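Local coordinates for protein rhomboid protease GlpG (Haemophilus influenzae, PDB 2NR9) that probably cleaves the transmembrane segments of type-1 membrane proteins within the membrane, as a rhomboid-type serine protease with a serine-histidine catalytic dyad, at residues L21-I24 with A25-L28; G78-E81 with R82-S86; L123-V126 with F127-K131. The protein carries 2 engineered substitutions. All blocks are in the same frame, centred on the assembly; numbering follows the deposited sequence.

Interaction 1: L21-I24 with A25-L28; sequences LIYI and AQQL. Engineered in segment 21-24: Ile24 (natural residue Leu). With PQE (3,6,12,15,18,21,24-heptaoxahexatriacontan-1-ol), chain F.
Gln27 brings its amide nitrogen over one face of the Tyr23 ring, an i to i+4 overlap in the last turn of helix 10-27, the first transmembrane helix of the rhomboid protease. The nitrogen does the touching: NE2 stands 3.3 Å from Tyr23 CZ, displaced toward the rim of the ring, and the amide plane is tilted 37° against that of the ring. A bend of the Gln27 chain at chi2 (-65°) folds NE2 back over the ring. The detergent-like polyether PQE passes the hydroxyl end of the same tyrosine, its C55 coming 3.9 Å from Tyr23 OH, and meets the ring obliquely through C57.

Gln26 crosses the same ring at about a right angle, with OE1 3.9 Å from Tyr23 CD1. Its chain, extended beyond CG, runs back along the preceding turn, OE1 lying 3.5 Å from Tyr23 CA, and NE2 gives a hydrogen bond to the carbonyl of His60 and a weak one to Glu31; this ties the end of the helix to the segments that follow it. On the side of Ile22 and Ala25, residue Ile34 of helix 31-38 packs against the turn.

The backbone bonds weaken toward Leu28. Ala25 N and Gln26 N donate to Leu21 O and Ile22 O in the usual i to i+4 pattern, but the bonds of Gln27 N to Tyr23 O and Leu28 N to Ile24 O are weak. Gln27 N also reaches Ile24 O at 2.9 Å, from above the carbonyl plane. Beside it, CG2 of Ile24, an engineered residue, meets Leu28 CD1 at 3.8 Å.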
loop_
_atom_site.group_PDB
_atom_site.type_symbol
_atom_site.label_atom_id
_atom_site.label_comp_id
_atom_site.label_asym_id
_atom_site.label_seq_id
_atom_site.Cartn_x
_atom_site.Cartn_y
_atom_site.Cartn_z
ATOM N N LEU A 21 3.482 5.248 -15.149
ATOM C CA LEU A 21 3.597 4.771 -16.530
ATOM C C LEU A 21 2.369 4.001 -16.994
ATOM O O LEU A 21 1.927 4.145 -18.132
ATOM C CB LEU A 21 4.856 3.933 -16.715
ATOM C CG LEU A 21 6.171 4.692 -16.545
ATOM C CD1 LEU A 21 7.354 3.747 -16.719
ATOM C CD2 LEU A 21 6.252 5.841 -17.534
ATOM N N ILE A 22 1.825 3.177 -16.111
ATOM C CA ILE A 22 0.638 2.417 -16.430
ATOM C C ILE A 22 -0.592 3.331 -16.545
ATOM O O ILE A 22 -1.392 3.184 -17.469
ATOM C CB ILE A 22 0.422 1.268 -15.436
ATOM C CG1 ILE A 22 1.542 0.227 -15.601
ATOM C CG2 ILE A 22 -0.935 0.612 -15.662
ATOM C CD1 ILE A 22 1.612 -0.779 -14.483
ATOM N N TYR A 23 -0.679 4.339 -15.680
ATOM C CA TYR A 23 -1.790 5.299 -15.751
ATOM C C TYR A 23 -1.719 6.081 -17.058
ATOM O O TYR A 23 -2.690 6.138 -17.808
ATOM C CB TYR A 23 -1.774 6.256 -14.557
ATOM C CG TYR A 23 -3.006 7.146 -14.448
ATOM C CD1 TYR A 23 -4.226 6.622 -14.042
ATOM C CD2 TYR A 23 -2.924 8.516 -14.671
ATOM C CE1 TYR A 23 -5.343 7.427 -13.900
ATOM C CE2 TYR A 23 -4.042 9.339 -14.528
ATOM C CZ TYR A 23 -5.249 8.783 -14.143
ATOM O OH TYR A 23 -6.365 9.579 -13.996
ATOM N N ILE A 24 -0.555 6.660 -17.346
ATOM C CA ILE A 24 -0.373 7.384 -18.598
ATOM C C ILE A 24 -0.811 6.502 -19.761
ATOM O O ILE A 24 -1.538 6.947 -20.642
ATOM C CB ILE A 24 1.086 7.831 -18.803
ATOM C CG1 ILE A 24 1.503 8.816 -17.707
ATOM C CG2 ILE A 24 1.248 8.505 -20.167
ATOM C CD1 ILE A 24 0.794 10.167 -17.787
ATOM N N ALA A 25 -0.388 5.241 -19.743
ATOM C CA ALA A 25 -0.784 4.296 -20.777
ATOM C C ALA A 25 -2.309 4.178 -20.838
ATOM O O ALA A 25 -2.892 4.106 -21.923
ATOM C CB ALA A 25 -0.148 2.931 -20.529
ATOM N N GLN A 26 -2.952 4.170 -19.674
ATOM C CA GLN A 26 -4.411 4.089 -19.628
ATOM C C GLN A 26 -5.054 5.230 -20.418
ATOM O O GLN A 26 -6.128 5.063 -20.995
ATOM C CB GLN A 26 -4.920 4.119 -18.177
ATOM C CG GLN A 26 -4.539 2.906 -17.347
ATOM C CD GLN A 26 -5.017 3.004 -15.909
ATOM O OE1 GLN A 26 -4.227 2.878 -14.976
ATOM N NE2 GLN A 26 -6.307 3.263 -15.725
ATOM N N GLN A 27 -4.361 6.368 -20.486
ATOM C CA GLN A 27 -4.915 7.581 -21.109
ATOM C C GLN A 27 -4.698 7.736 -22.627
ATOM O O GLN A 27 -5.384 8.541 -23.262
ATOM C CB GLN A 27 -4.400 8.839 -20.387
ATOM C CG GLN A 27 -4.390 8.743 -18.857
ATOM C CD GLN A 27 -5.780 8.607 -18.251
ATOM O OE1 GLN A 27 -6.711 9.312 -18.636
ATOM N NE2 GLN A 27 -5.902 7.744 -17.251
ATOM N N LEU A 28 -3.748 7.001 -23.209
ATOM C CA LEU A 28 -3.473 7.161 -24.653
ATOM C C LEU A 28 -3.757 5.924 -25.486
ATOM O O LEU A 28 -2.904 5.481 -26.253
ATOM C CB LEU A 28 -2.024 7.580 -24.915
ATOM C CG LEU A 28 -1.152 8.192 -23.835
ATOM C CD1 LEU A 28 -0.160 7.117 -23.358
ATOM C CD2 LEU A 28 -0.395 9.358 -24.427
HETATM O O47 PQE F . -7.232 13.457 -17.632
HETATM C C68 PQE F . -8.357 13.465 -16.738
HETATM C C52 PQE F . -8.583 12.060 -16.184
HETATM O O70 PQE F . -9.680 12.079 -15.270
HETATM C C55 PQE F . -9.248 12.211 -13.915
HETATM C C58 PQE F . -10.435 12.575 -13.029
HETATM O O71 PQE F . -9.966 13.125 -11.798
HETATM C C61 PQE F . -10.324 14.501 -11.659
HETATM C C62 PQE F . -10.263 15.185 -13.021
HETATM C C63 PQE F . -9.587 16.549 -12.929
HETATM C C66 PQE F . -8.461 16.544 -11.901
HETATM C C67 PQE F . -7.106 16.345 -12.568
HETATM O O72 PQE F . -6.094 16.244 -11.564
HETATM C C65 PQE F . -4.798 16.066 -12.137
HETATM C C64 PQE F . -3.764 15.858 -11.033
HETATM O O73 PQE F . -2.520 15.447 -11.606
HETATM C C60 PQE F . -2.656 14.273 -12.406
HETATM C C59 PQE F . -1.485 13.333 -12.140
HETATM O O74 PQE F . -1.523 12.241 -13.060
HETATM C C57 PQE F . -0.773 11.118 -12.591
HETATM C C56 PQE F . 0.527 11.592 -11.947
HETATM O O75 PQE F . 0.499 11.341 -10.540
HETATM C C54 PQE F . 1.312 12.272 -9.825
HETATM C C53 PQE F . 1.572 11.752 -8.414
HETATM O O76 PQE F . 2.952 11.917 -8.089
HETATM C C51 PQE F . 3.129 12.399 -6.755
HETATM C C50 PQE F . 4.607 12.347 -6.370
HETATM C C49 PQE F . 4.785 12.486 -4.861
HETATM C C48 PQE F . 5.723 13.636 -4.511
HETATM C C47 PQE F . 5.822 13.818 -3.000
HETATM C C46 PQE F . 5.284 15.180 -2.572
HETATM C C45 PQE F . 4.936 15.195 -1.087
HETATM C C44 PQE F . 4.151 16.450 -0.714
HETATM C C43 PQE F . 3.945 16.548 0.797
HETATM C C42 PQE F . 4.402 17.902 1.333
HETATM C C41 PQE F . 3.466 18.414 2.424
HETATM C C40 PQE F . 3.142 19.882 2.223
#

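Interaction 2: G78-E81 with R82-S86; sequences GMIE and RTFGS
Gly78 receives Arg82 through its carbonyl: Arg82 N donates to Gly78 O at 2.8 Å, and the arginine chain, bent at chi3 (-74°), returns so that the same oxygen lies over one face of the guanidinium. Met79 runs obliquely past that group, its CG 3.9 Å from Arg82 NH2. Its carbonyl is gripped twice by Thr83, by a weak bond from the backbone N and by OG1 at 2.7 Å, the hydroxyl folding back onto the preceding turn. Ile80 O accepts Phe84 N at 2.7 Å, while Ile80 CG2 touches Phe84 CD1 at 4.0 Å. Glu81 closes the helix: its carbonyl takes Gly85 N, and its extended side chain brings OE2 to within 2.5 Å of Ser86 OG, which donates to the anti lone pair. Gly85, with positive phi (110°), ends helix 63-84 and is at the N-cap position of helix 86-108, so one glycine links the two transmembrane helices. Both Glu81 oxygens are also bonded to the start of helix 10-27, at Thr12 OG1 and Ile11 N. Leu89 of helix 86-108 packs on Glu81, and Ile80 and Phe84 press against helix 116-131.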
loop_
_atom_site.group_PDB
_atom_site.type_symbol
_atom_site.label_atom_id
_atom_site.label_comp_id
_atom_site.label_asym_id
_atom_site.label_seq_id
_atom_site.Cartn_x
_atom_site.Cartn_y
_atom_site.Cartn_z
ATOM N N GLY A 78 8.699 5.381 1.304
ATOM C CA GLY A 78 10.092 5.832 1.315
ATOM C C GLY A 78 10.700 5.763 2.706
ATOM O O GLY A 78 11.823 5.289 2.872
ATOM N N MET A 79 9.973 6.262 3.708
ATOM C CA MET A 79 10.439 6.163 5.094
ATOM C C MET A 79 10.798 4.727 5.428
ATOM O O MET A 79 11.844 4.466 6.016
ATOM C CB MET A 79 9.371 6.639 6.080
ATOM C CG MET A 79 9.150 8.126 6.112
ATOM S SD MET A 79 8.074 8.573 7.485
ATOM C CE MET A 79 7.809 10.320 7.144
ATOM N N ILE A 80 9.893 3.804 5.108
ATOM C CA ILE A 80 10.115 2.380 5.375
ATOM C C ILE A 80 11.365 1.876 4.674
ATOM O O ILE A 80 12.216 1.233 5.287
ATOM C CB ILE A 80 8.899 1.512 4.943
ATOM C CG1 ILE A 80 7.686 1.819 5.820
ATOM C CG2 ILE A 80 9.242 0.027 5.030
ATOM C CD1 ILE A 80 6.473 0.958 5.506
ATOM N N GLU A 81 11.485 2.175 3.388
ATOM C CA GLU A 81 12.647 1.731 2.634
ATOM C C GLU A 81 13.952 2.267 3.221
ATOM O O GLU A 81 14.904 1.515 3.425
ATOM C CB GLU A 81 12.532 2.118 1.165
ATOM C CG GLU A 81 13.713 1.650 0.340
ATOM C CD GLU A 81 13.391 1.578 -1.126
ATOM O OE1 GLU A 81 12.460 2.280 -1.560
ATOM O OE2 GLU A 81 14.067 0.816 -1.847
ATOM N N ARG A 82 13.988 3.564 3.503
ATOM C CA ARG A 82 15.192 4.192 4.041
ATOM C C ARG A 82 15.487 3.783 5.476
ATOM O O ARG A 82 16.623 3.869 5.929
ATOM C CB ARG A 82 15.104 5.716 3.935
ATOM C CG ARG A 82 15.311 6.254 2.532
ATOM C CD ARG A 82 15.274 7.785 2.499
ATOM N NE ARG A 82 13.919 8.318 2.652
ATOM C CZ ARG A 82 13.404 8.752 3.799
ATOM N NH1 ARG A 82 14.135 8.741 4.907
ATOM N NH2 ARG A 82 12.162 9.220 3.833
ATOM N N THR A 83 14.476 3.293 6.179
ATOM C CA THR A 83 14.649 2.933 7.576
ATOM C C THR A 83 14.854 1.430 7.826
ATOM O O THR A 83 15.705 1.044 8.636
ATOM C CB THR A 83 13.501 3.479 8.439
ATOM O OG1 THR A 83 13.353 4.884 8.197
ATOM C CG2 THR A 83 13.781 3.248 9.909
ATOM N N PHE A 84 14.123 0.584 7.100
ATOM C CA PHE A 84 14.214 -0.872 7.308
ATOM C C PHE A 84 14.769 -1.669 6.114
ATOM O O PHE A 84 14.942 -2.885 6.204
ATOM C CB PHE A 84 12.853 -1.444 7.708
ATOM C CG PHE A 84 12.181 -0.690 8.810
ATOM C CD1 PHE A 84 11.200 0.240 8.527
ATOM C CD2 PHE A 84 12.539 -0.900 10.132
ATOM C CE1 PHE A 84 10.585 0.943 9.535
ATOM C CE2 PHE A 84 11.932 -0.189 11.146
ATOM C CZ PHE A 84 10.944 0.724 10.848
ATOM N N GLY A 85 14.984 -1.004 4.984
ATOM C CA GLY A 85 15.537 -1.678 3.810
ATOM C C GLY A 85 14.570 -1.859 2.649
ATOM O O GLY A 85 13.346 -1.837 2.822
ATOM N N SER A 86 15.128 -2.082 1.464
ATOM C CA SER A 86 14.331 -2.259 0.261
ATOM C C SER A 86 13.569 -3.585 0.235
ATOM O O SER A 86 12.493 -3.675 -0.353
ATOM C CB SER A 86 15.209 -2.124 -0.984
ATOM O OG SER A 86 15.804 -0.836 -1.041
#

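Interaction 3: L123-V126 with F127-K131; sequences LGYV and FIRDK
Tyr125 and Arg129 lie side by side, pointing the same way, one turn apart on helix 116-131. Their apolar contact is an off-centre CH-pi interaction: Arg129 CG sits 4.2 Å from the centroid of the Tyr125 ring. With chi1 at -170° the tyrosine swings CG away from its own N and beside its carbonyl carbon, which brings the ring alongside Arg129, and the arginine chain bends at chi2, which lets its aliphatic part run beside the ring. The guanidinium plane is turned 62° from the ring, and the tyrosine oxygen lies at its edge, near its plane.

Polar contact between the two ends is loose. Arg129 NE gives a weak hydrogen bond to Tyr125 OH at 3.5 Å, and the stronger partner of that hydroxyl is Asp183 of helix 166-191, whose OD2 is bonded to it. The Arg129 side chain also touches Asp183, and the carboxylate would probably help to balance its charge.

This pair belongs to the predicted cytoplasmic end of the helix that bears the catalytic serine, Ser116, in the rhomboid fold. The side chain of Leu123 is about 9 Å from those of both Ser116 and His169, whereas the Tyr125 and Arg129 side chains meet helix 63-84 through Phe84, which packs edge-to-face against the tyrosine ring.

Among the backbone bonds, the i to i+4 series runs without a break from Phe127 N to Leu123 O, at 2.9 Å, as far as Asp130 N to Val126 O, at 2.8 Å. Ile128 N meets Gly124 O at a longer 3.3 Å. Beyond the turn, Asp130 OD2 is hydrogen-bonded to His134 ND1.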
loop_
_atom_site.group_PDB
_atom_site.type_symbol
_atom_site.label_atom_id
_atom_site.label_comp_id
_atom_site.label_asym_id
_atom_site.label_seq_id
_atom_site.Cartn_x
_atom_site.Cartn_y
_atom_site.Cartn_z
ATOM N N LEU A 123 1.030 2.790 6.023
ATOM C CA LEU A 123 0.704 3.724 7.116
ATOM C C LEU A 123 0.570 2.972 8.436
ATOM O O LEU A 123 0.997 3.452 9.485
ATOM C CB LEU A 123 -0.594 4.491 6.828
ATOM C CG LEU A 123 -0.639 5.377 5.581
ATOM C CD1 LEU A 123 -1.947 6.168 5.533
ATOM C CD2 LEU A 123 0.552 6.319 5.564
ATOM N N GLY A 124 -0.044 1.796 8.383
ATOM C CA GLY A 124 -0.197 0.971 9.572
ATOM C C GLY A 124 1.149 0.543 10.139
ATOM O O GLY A 124 1.354 0.554 11.350
ATOM N N TYR A 125 2.060 0.147 9.253
ATOM C CA TYR A 125 3.393 -0.291 9.658
ATOM C C TYR A 125 4.167 0.831 10.343
ATOM O O TYR A 125 4.698 0.655 11.435
ATOM C CB TYR A 125 4.179 -0.787 8.450
ATOM C CG TYR A 125 5.465 -1.477 8.814
ATOM C CD1 TYR A 125 5.489 -2.835 9.069
ATOM C CD2 TYR A 125 6.652 -0.766 8.924
ATOM C CE1 TYR A 125 6.656 -3.474 9.411
ATOM C CE2 TYR A 125 7.832 -1.400 9.267
ATOM C CZ TYR A 125 7.825 -2.754 9.506
ATOM O OH TYR A 125 8.988 -3.395 9.851
ATOM N N VAL A 126 4.224 1.983 9.689
ATOM C CA VAL A 126 4.927 3.136 10.230
ATOM C C VAL A 126 4.317 3.594 11.552
ATOM O O VAL A 126 5.038 3.912 12.500
ATOM C CB VAL A 126 4.928 4.307 9.234
ATOM C CG1 VAL A 126 5.519 5.561 9.878
ATOM C CG2 VAL A 126 5.691 3.928 7.971
ATOM N N PHE A 127 2.985 3.590 11.614
ATOM C CA PHE A 127 2.242 4.017 12.811
ATOM C C PHE A 127 2.620 3.266 14.085
ATOM O O PHE A 127 2.950 3.883 15.096
ATOM C CB PHE A 127 0.725 3.915 12.582
ATOM C CG PHE A 127 -0.098 4.150 13.834
ATOM C CD1 PHE A 127 -0.486 5.431 14.200
ATOM C CD2 PHE A 127 -0.467 3.088 14.647
ATOM C CE1 PHE A 127 -1.234 5.648 15.352
ATOM C CE2 PHE A 127 -1.208 3.299 15.802
ATOM C CZ PHE A 127 -1.593 4.579 16.153
ATOM N N ILE A 128 2.501 1.940 14.061
ATOM C CA ILE A 128 2.813 1.133 15.246
ATOM C C ILE A 128 4.306 1.073 15.539
ATOM O O ILE A 128 4.714 0.908 16.688
ATOM C CB ILE A 128 2.228 -0.295 15.160
ATOM C CG1 ILE A 128 2.583 -0.945 13.824
ATOM C CG2 ILE A 128 0.727 -0.267 15.350
ATOM C CD1 ILE A 128 4.030 -1.299 13.684
ATOM N N ARG A 129 5.119 1.132 14.490
ATOM C CA ARG A 129 6.563 1.173 14.663
ATOM C C ARG A 129 6.946 2.442 15.404
ATOM O O ARG A 129 7.686 2.402 16.381
ATOM C CB ARG A 129 7.269 1.115 13.312
ATOM C CG ARG A 129 7.604 -0.285 12.842
ATOM C CD ARG A 129 8.755 -0.851 13.654
ATOM N NE ARG A 129 9.471 -1.885 12.921
ATOM C CZ ARG A 129 10.628 -2.407 13.303
ATOM N NH1 ARG A 129 11.213 -1.991 14.421
ATOM N NH2 ARG A 129 11.208 -3.339 12.562
ATOM N N ASP A 130 6.426 3.570 14.934
ATOM C CA ASP A 130 6.675 4.854 15.574
ATOM C C ASP A 130 6.182 4.813 17.022
ATOM O O ASP A 130 6.900 5.190 17.947
ATOM C CB ASP A 130 5.950 5.963 14.815
ATOM C CG ASP A 130 6.204 7.332 15.406
ATOM O OD1 ASP A 130 5.219 8.046 15.684
ATOM O OD2 ASP A 130 7.383 7.668 15.649
ATOM N N LYS A 131 4.947 4.354 17.198
ATOM C CA LYS A 131 4.326 4.224 18.516
ATOM C C LYS A 131 5.149 3.373 19.488
ATOM O O LYS A 131 5.270 3.709 20.667
ATOM C CB LYS A 131 2.909 3.650 18.369
ATOM C CG LYS A 131 2.366 2.938 19.603
ATOM C CD LYS A 131 2.207 3.872 20.792
ATOM C CE LYS A 131 1.700 3.106 22.014
ATOM N NZ LYS A 131 1.647 3.964 23.233
#

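In the fold
The three contacts follow one another along the chain, each a stretch of about two turns near the end of a helix: interaction 1 at the end of helix 10-27, interaction 2 where helix 63-84 gives way to helix 86-108, interaction 3 at the end of helix 116-131. Interactions 2 and 3 are neighbours, their centres 13 Å apart, and they touch through Phe84 CE2 and Arg129 CZ at 3.4 Å and through Ile80 and Val126. Interaction 1 stands apart, 28 and 32 Å from them between centres, and lies across the chain's centre from interaction 3. The two helix ends thus join the helix of the nucleophile to helix 63-84.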